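Local atomic coordinates of peptidase S8 and S53, subtilisin, kexin, sedolisin (Mycobacterium smegmatis, PDB entry 4KG7), a protein that probably cleaves peptide bonds as a subtilisin-like serine endopeptidase, the mycosin MycP3 of the ESX-3 type VII secretion system. Residues Q67-I72 with A128-I133; A284-N289 with A322-G327; R174-S179 with K206-V211. All coordinates share one frame; numbering follows the deposited sequence.

All three interactions involve one seven-stranded parallel sheet, the core of the subtilisin fold. Interaction 1 pairs strands 68-73 and 129-134. Interaction 3 pairs strands 175-178 and 209-213. Their centres are about 9 Å apart. Strands 68-73 and 175-178 bond to each other, which makes four consecutive strands: 129-134, 68-73, 175-178 and 209-213. Interaction 2 sets helix 318-335 against an outermost strand, 281-286. Its centre is about 16 Å from that of interaction 1 and about 14 Å from that of interaction 3. Along the chain the order is 1, 3, 2. The predicted charge-relay residues are Asp73 on strand 68-73, His104 on helix 104-113 and Ser319 on helix 318-335.

Interaction 1: Q67-I72 with A128-I133; sequences QTVAVI and ARLISI
Five backbone hydrogen bonds join Gln67-Ile72 to Ala128-Ile133. Val69 is gripped twice: its N donates to Arg129 O, and its O accepts from Ile131 N. Val71 repeats this, with its N 2.7 Å from Ile131 O and its O taking Ile133 N. Arg129 N to Gln67 O completes the set. The strands run parallel at 24°, as neighbours in the central sheet of the subtilisin fold. Water 1 adds a bridge. Water 1 donates to Val71 O and to Ser132 OG, the latter 2.9 Å from the water oxygen; Ser132 OG is also bonded to Gly97 O.

On the face of Thr68, Ala70 and Ile72, the Arg129 chain bends at chi3 (-60°). Thr68 OG1 thus lies 2.9 Å from Arg129 NH2, over one face of the guanidinium. The angle is too poor for a hydrogen bond. Arg129 NH1 also makes a long, weak ion pair with Glu86.

The other face carries Val69, Val71 and Leu130. Leu130 CD2 reaches across to Val69 CB at 3.9 Å and to Val71 CG2 at 4.0 Å. Helix 104-113 covers this side, with Ile112 on Val69 and Val108 on Val71. Val71 lies beside the predicted catalytic Asp73. Back on the Thr68 face, Thr68 CG2 meets Ile131 CD1 at 3.4 Å, tighter than usual for two carbons.

Interaction 2: A284-N289 with A322-G327; sequences AAPGEN and AAYVSG
Tyr324 has the largest share of this contact and meets Ala285 and Pro286 in turn. Tyr324 CB lies 3.8 Å from Ala285 CB, which points toward the helix. At chi1 -83° the ring carbon CG is anti to the carbonyl carbon of Tyr324 and beside its N. The ring is thereby sent out from the helix along the end of strand 284-286. On the ring edge Tyr324 CD2 comes first: it is 3.3 Å from Pro286 O and 3.9 Å from Pro286 CD. Tyr324 CE2 follows on the same edge, 3.5 Å from Pro286 O and 3.9 Å from Pro286 CB. The carbonyl oxygen lies in the ring plane, so it faces the C-H edge of the ring and not its face. The proline and tyrosine side chains cross at about a right angle. The Tyr324 side chain also touches Asn49 and Leu53 of helix 48-53, and the same two residues touch Pro286.

Ser319, the predicted nucleophile of this subtilisin-type protease, lies at the N-terminal end of helix 318-335. Strand 281-286 is an outermost strand of the parallel sheet. The axes of strand 284-286 and helix 322-327 approach to 7.2 Å and cross at 106°. All the touching residues are buried, and the side-chain contacts are apolar.

Val325 supplies the second hold. Val325 CG2, anti to the carbonyl carbon, reaches Ala285 CB at 3.8 Å. Ala285 CB thus sits against both Tyr324 CB and Val325 CG2. Val325 also packs on Val211 of strand 209-213. The next residue, Ser326, turns its OG to Asn177 of strand 175-178.

Interaction 3: R174-S179 with K206-V211; sequences RVINIS and KDAVIV
Within these segments strands 175-178 and 209-211 run parallel, 13° apart in direction, with Val175, Ile176 and Asn177 opposite Val209, Ile210 and Val211. Ile176 bonds both ways: its N donates to Val209 O at 2.8 Å, and its O accepts from Val211 N in a nearly straight bond, 175° at the hydrogen. Ile178 N closes on Val211 O at 2.7 Å. At the other end Val209 N reaches Arg174 O from above the carbonyl plane. That oxygen also accepts from Arg333 NH1.

Ile176 and Ile178 cover one face together with Ile210. Ile176 has CG1 anti to its carbonyl carbon (chi1 -67°), and the chain then runs on so that Ile176 CD1 rests on Ala208 CB at 3.8 Å. Ile178 and Ile210 lie side by side and point the same way; CD1 of Ile178 touches CG2 of Ile210 at 3.7 Å. Helices 150-170 and 193-205 pack on this face.

These are neighbouring central strands of the subtilisin sheet, joined through helix 193-205. Asp207, with positive phi, is the first residue to leave that helix. The opposite face carries Val175, Val209 and Val211, where Val175 CG1 meets Val211 CG2 at 4.3 Å. Helix 318-335 lies over it through Ser326 and Ala329. Asn177 is on the same face, near the predicted Asp73 and His104.

At the start of the two segments Arg174 NH1 and Asp207 OD2 stand 4.3 Å apart, too far for a salt bridge. Asp207 OD2 has its salt bridge with Arg333, and its OD1 takes Ala341 N. Arg174 NE binds Gln67 OE1. Water 2 lies in the guanidinium plane and accepts from Arg174 NH1 at 2.8 Å.

Interaction 1: Q67-I72 with A128-I133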
# COMPACT_ATOMS: atom_id res chain seq x y z
N GLN A 67 1.46 -11.74 -13.71
CA GLN A 67 0.65 -11.01 -12.75
C GLN A 67 0.70 -9.52 -13.02
O GLN A 67 1.74 -9.00 -13.42
CB GLN A 67 1.13 -11.29 -11.33
CG GLN A 67 1.13 -12.76 -10.97
CD GLN A 67 -0.09 -13.49 -11.44
OE1 GLN A 67 -1.19 -13.21 -10.98
NE2 GLN A 67 0.08 -14.41 -12.42
N THR A 68 -0.44 -8.86 -12.83
CA THR A 68 -0.53 -7.41 -12.96
C THR A 68 -0.86 -6.83 -11.59
O THR A 68 -1.85 -7.23 -10.98
CB THR A 68 -1.62 -7.00 -13.95
OG1 THR A 68 -1.30 -7.52 -15.26
CG2 THR A 68 -1.69 -5.51 -14.06
N VAL A 69 -0.05 -5.90 -11.12
CA VAL A 69 -0.27 -5.22 -9.85
C VAL A 69 -0.58 -3.77 -10.11
O VAL A 69 0.21 -3.06 -10.77
CB VAL A 69 0.98 -5.30 -8.92
CG1 VAL A 69 0.70 -4.64 -7.59
CG2 VAL A 69 1.46 -6.75 -8.73
N ALA A 70 -1.71 -3.30 -9.61
CA ALA A 70 -2.04 -1.87 -9.71
C ALA A 70 -1.45 -1.14 -8.52
O ALA A 70 -1.61 -1.58 -7.40
CB ALA A 70 -3.54 -1.66 -9.74
N VAL A 71 -0.80 -0.01 -8.79
CA VAL A 71 -0.21 0.86 -7.77
C VAL A 71 -1.08 2.12 -7.76
O VAL A 71 -1.01 2.94 -8.68
CB VAL A 71 1.26 1.14 -8.14
CG1 VAL A 71 1.88 2.14 -7.16
CG2 VAL A 71 2.05 -0.15 -8.15
N ILE A 72 -1.94 2.21 -6.76
CA ILE A 72 -2.84 3.34 -6.56
C ILE A 72 -2.09 4.26 -5.63
O ILE A 72 -1.97 3.97 -4.47
CB ILE A 72 -4.19 2.87 -6.00
CG1 ILE A 72 -4.85 1.90 -7.00
CG2 ILE A 72 -5.06 4.06 -5.68
CD1 ILE A 72 -6.23 1.44 -6.56
N ALA A 128 6.45 -9.36 -12.77
CA ALA A 128 5.10 -8.82 -12.77
C ALA A 128 5.04 -7.52 -13.59
O ALA A 128 6.06 -6.89 -13.83
CB ALA A 128 4.63 -8.59 -11.36
N ARG A 129 3.86 -7.15 -14.00
CA ARG A 129 3.64 -5.87 -14.67
C ARG A 129 2.92 -4.96 -13.72
O ARG A 129 2.18 -5.41 -12.86
CB ARG A 129 2.83 -6.08 -15.93
CG ARG A 129 3.69 -6.63 -17.05
CD ARG A 129 2.93 -6.77 -18.35
NE ARG A 129 1.78 -7.68 -18.25
CZ ARG A 129 0.51 -7.32 -17.99
NH1 ARG A 129 0.17 -6.06 -17.74
NH2 ARG A 129 -0.43 -8.27 -17.96
N LEU A 130 3.18 -3.67 -13.83
CA LEU A 130 2.54 -2.72 -12.98
C LEU A 130 1.61 -1.84 -13.79
O LEU A 130 1.89 -1.55 -14.95
CB LEU A 130 3.60 -1.80 -12.35
CG LEU A 130 4.59 -2.51 -11.45
CD1 LEU A 130 5.71 -1.56 -11.08
CD2 LEU A 130 3.90 -3.07 -10.24
N ILE A 131 0.51 -1.44 -13.17
CA ILE A 131 -0.34 -0.34 -13.68
C ILE A 131 -0.28 0.77 -12.65
O ILE A 131 -0.57 0.54 -11.45
CB ILE A 131 -1.81 -0.78 -13.86
CG1 ILE A 131 -1.92 -1.90 -14.87
CG2 ILE A 131 -2.65 0.41 -14.30
CD1 ILE A 131 -3.24 -2.62 -14.78
N SER A 132 0.09 1.97 -13.09
CA SER A 132 0.13 3.14 -12.20
C SER A 132 -1.11 4.02 -12.35
O SER A 132 -1.36 4.54 -13.43
CB SER A 132 1.32 4.01 -12.50
OG SER A 132 1.29 5.13 -11.66
N ILE A 133 -1.84 4.19 -11.26
CA ILE A 133 -3.00 5.09 -11.20
C ILE A 133 -2.64 6.16 -10.17
O ILE A 133 -2.45 5.86 -8.98
CB ILE A 133 -4.27 4.35 -10.74
CG1 ILE A 133 -4.63 3.26 -11.74
CG2 ILE A 133 -5.44 5.32 -10.59
CD1 ILE A 133 -5.72 2.33 -11.23
O HOH W 1 0.71 5.46 -8.84

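Interaction 2: A284-N289 with A322-G327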
# COMPACT_ATOMS: atom_id res chain seq x y z
N ALA A 284 2.39 -8.13 8.34
CA ALA A 284 3.39 -7.07 8.35
C ALA A 284 4.49 -7.35 7.38
O ALA A 284 4.64 -8.46 6.88
CB ALA A 284 3.94 -6.88 9.74
N ALA A 285 5.29 -6.32 7.11
CA ALA A 285 6.51 -6.50 6.30
C ALA A 285 7.51 -5.38 6.64
O ALA A 285 7.17 -4.43 7.33
CB ALA A 285 6.16 -6.54 4.81
N PRO A 286 8.75 -5.50 6.16
CA PRO A 286 9.72 -4.44 6.51
C PRO A 286 9.28 -3.04 6.09
O PRO A 286 8.83 -2.85 4.96
CB PRO A 286 10.98 -4.89 5.78
CG PRO A 286 10.82 -6.39 5.75
CD PRO A 286 9.38 -6.55 5.38
N GLY A 287 9.43 -2.10 7.02
CA GLY A 287 9.05 -0.70 6.78
C GLY A 287 10.08 0.35 7.16
O GLY A 287 9.77 1.53 7.15
N GLU A 288 11.34 -0.04 7.37
CA GLU A 288 12.39 0.87 7.84
C GLU A 288 13.60 0.85 6.92
O GLU A 288 13.97 -0.18 6.40
CB GLU A 288 12.82 0.52 9.26
CG GLU A 288 11.70 0.59 10.26
CD GLU A 288 12.11 0.28 11.67
OE1 GLU A 288 13.33 0.39 12.02
OE2 GLU A 288 11.20 -0.09 12.45
N ASN A 289 14.26 2.00 6.78
CA ASN A 289 15.50 2.11 5.98
C ASN A 289 15.32 1.54 4.58
O ASN A 289 16.17 0.80 4.06
CB ASN A 289 16.66 1.41 6.68
CG ASN A 289 16.88 1.93 8.08
OD1 ASN A 289 17.12 3.12 8.26
ND2 ASN A 289 16.69 1.07 9.09
N ALA A 322 3.42 -2.43 2.90
CA ALA A 322 2.33 -2.86 2.00
C ALA A 322 2.88 -3.26 0.64
O ALA A 322 2.49 -4.28 0.07
CB ALA A 322 1.30 -1.75 1.84
N ALA A 323 3.81 -2.45 0.12
CA ALA A 323 4.38 -2.73 -1.18
C ALA A 323 5.03 -4.10 -1.21
O ALA A 323 4.83 -4.89 -2.13
CB ALA A 323 5.37 -1.66 -1.56
N TYR A 324 5.81 -4.40 -0.18
CA TYR A 324 6.41 -5.74 -0.08
C TYR A 324 5.35 -6.83 -0.12
O TYR A 324 5.53 -7.82 -0.82
CB TYR A 324 7.24 -5.86 1.20
CG TYR A 324 8.63 -5.29 1.13
CD1 TYR A 324 9.54 -5.77 0.17
CD2 TYR A 324 9.12 -4.39 2.09
CE1 TYR A 324 10.83 -5.30 0.10
CE2 TYR A 324 10.41 -3.92 2.02
CZ TYR A 324 11.28 -4.40 1.05
OH TYR A 324 12.58 -3.96 1.01
N VAL A 325 4.28 -6.68 0.65
CA VAL A 325 3.25 -7.67 0.66
C VAL A 325 2.56 -7.83 -0.69
O VAL A 325 2.28 -8.95 -1.11
CB VAL A 325 2.23 -7.43 1.79
CG1 VAL A 325 1.05 -8.41 1.70
CG2 VAL A 325 2.92 -7.58 3.13
N SER A 326 2.28 -6.73 -1.38
CA SER A 326 1.77 -6.82 -2.75
C SER A 326 2.70 -7.60 -3.67
O SER A 326 2.25 -8.39 -4.52
CB SER A 326 1.51 -5.44 -3.30
OG SER A 326 0.38 -4.89 -2.65
N GLY A 327 3.99 -7.34 -3.59
CA GLY A 327 4.95 -8.14 -4.36
C GLY A 327 4.91 -9.63 -4.03
O GLY A 327 4.93 -10.47 -4.91

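Interaction 3: R174-S179 with K206-V211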
# COMPACT_ATOMS: atom_id res chain seq x y z
N ARG A 174 -4.60 -8.19 -10.67
CA ARG A 174 -4.67 -9.34 -9.79
C ARG A 174 -4.37 -8.99 -8.34
O ARG A 174 -4.79 -9.69 -7.41
CB ARG A 174 -3.64 -10.37 -10.27
CG ARG A 174 -3.92 -10.94 -11.64
CD ARG A 174 -4.87 -12.12 -11.52
NE ARG A 174 -4.12 -13.34 -11.23
CZ ARG A 174 -4.64 -14.51 -10.86
NH1 ARG A 174 -5.94 -14.66 -10.67
NH2 ARG A 174 -3.82 -15.54 -10.66
N VAL A 175 -3.57 -7.95 -8.15
CA VAL A 175 -3.21 -7.43 -6.83
C VAL A 175 -3.37 -5.93 -6.97
O VAL A 175 -2.97 -5.37 -8.00
CB VAL A 175 -1.74 -7.78 -6.46
CG1 VAL A 175 -1.37 -7.23 -5.09
CG2 VAL A 175 -1.52 -9.29 -6.51
N ILE A 176 -3.97 -5.28 -5.97
CA ILE A 176 -4.16 -3.84 -5.98
C ILE A 176 -3.50 -3.31 -4.70
O ILE A 176 -3.92 -3.66 -3.58
CB ILE A 176 -5.66 -3.49 -6.00
CG1 ILE A 176 -6.29 -3.93 -7.32
CG2 ILE A 176 -5.86 -1.99 -5.81
CD1 ILE A 176 -7.81 -3.84 -7.38
N ASN A 177 -2.49 -2.47 -4.86
CA ASN A 177 -1.69 -1.93 -3.78
C ASN A 177 -2.10 -0.50 -3.44
O ASN A 177 -2.10 0.37 -4.33
CB ASN A 177 -0.20 -1.97 -4.15
CG ASN A 177 0.67 -1.56 -2.99
OD1 ASN A 177 1.06 -2.37 -2.16
ND2 ASN A 177 0.96 -0.29 -2.91
N ILE A 178 -2.41 -0.28 -2.17
CA ILE A 178 -2.85 1.02 -1.68
C ILE A 178 -1.94 1.39 -0.51
O ILE A 178 -2.23 1.12 0.65
CB ILE A 178 -4.34 1.01 -1.28
CG1 ILE A 178 -5.22 0.43 -2.39
CG2 ILE A 178 -4.82 2.39 -0.85
CD1 ILE A 178 -6.65 0.12 -2.00
N SER A 179 -0.80 2.02 -0.84
CA SER A 179 0.18 2.38 0.17
C SER A 179 -0.09 3.72 0.87
O SER A 179 0.51 4.00 1.93
CB SER A 179 1.58 2.38 -0.43
OG SER A 179 2.06 1.07 -0.62
N LYS A 206 -14.24 -9.30 -8.99
CA LYS A 206 -13.04 -9.25 -9.82
C LYS A 206 -11.86 -10.02 -9.23
O LYS A 206 -10.82 -10.12 -9.87
CB LYS A 206 -12.65 -7.81 -10.13
CG LYS A 206 -13.75 -6.98 -10.80
CD LYS A 206 -14.21 -7.51 -12.14
CE LYS A 206 -13.12 -7.44 -13.19
NZ LYS A 206 -13.60 -7.89 -14.54
N ASP A 207 -12.03 -10.56 -8.03
CA ASP A 207 -11.09 -11.52 -7.46
C ASP A 207 -9.69 -10.96 -7.28
O ASP A 207 -8.70 -11.69 -7.41
CB ASP A 207 -11.03 -12.81 -8.30
CG ASP A 207 -10.31 -13.96 -7.58
OD1 ASP A 207 -10.60 -14.21 -6.40
OD2 ASP A 207 -9.47 -14.62 -8.23
N ALA A 208 -9.58 -9.67 -6.95
CA ALA A 208 -8.28 -9.04 -6.72
C ALA A 208 -7.88 -9.10 -5.26
O ALA A 208 -8.72 -8.88 -4.39
CB ALA A 208 -8.31 -7.60 -7.19
N VAL A 209 -6.60 -9.38 -5.00
CA VAL A 209 -6.05 -9.22 -3.67
C VAL A 209 -5.72 -7.74 -3.46
O VAL A 209 -4.89 -7.17 -4.17
CB VAL A 209 -4.76 -10.05 -3.50
CG1 VAL A 209 -4.11 -9.76 -2.15
CG2 VAL A 209 -5.09 -11.53 -3.59
N ILE A 210 -6.36 -7.13 -2.47
CA ILE A 210 -6.19 -5.72 -2.20
C ILE A 210 -5.36 -5.60 -0.92
O ILE A 210 -5.70 -6.16 0.11
CB ILE A 210 -7.52 -4.98 -2.00
CG1 ILE A 210 -8.50 -5.20 -3.18
CG2 ILE A 210 -7.30 -3.49 -1.75
CD1 ILE A 210 -9.90 -4.70 -2.89
N VAL A 211 -4.27 -4.89 -1.04
CA VAL A 211 -3.30 -4.71 0.04
C VAL A 211 -3.20 -3.23 0.35
O VAL A 211 -3.00 -2.42 -0.55
CB VAL A 211 -1.89 -5.24 -0.40
CG1 VAL A 211 -0.86 -5.09 0.70
CG2 VAL A 211 -1.98 -6.68 -0.84
O HOH W 2 -7.93 -12.75 -10.56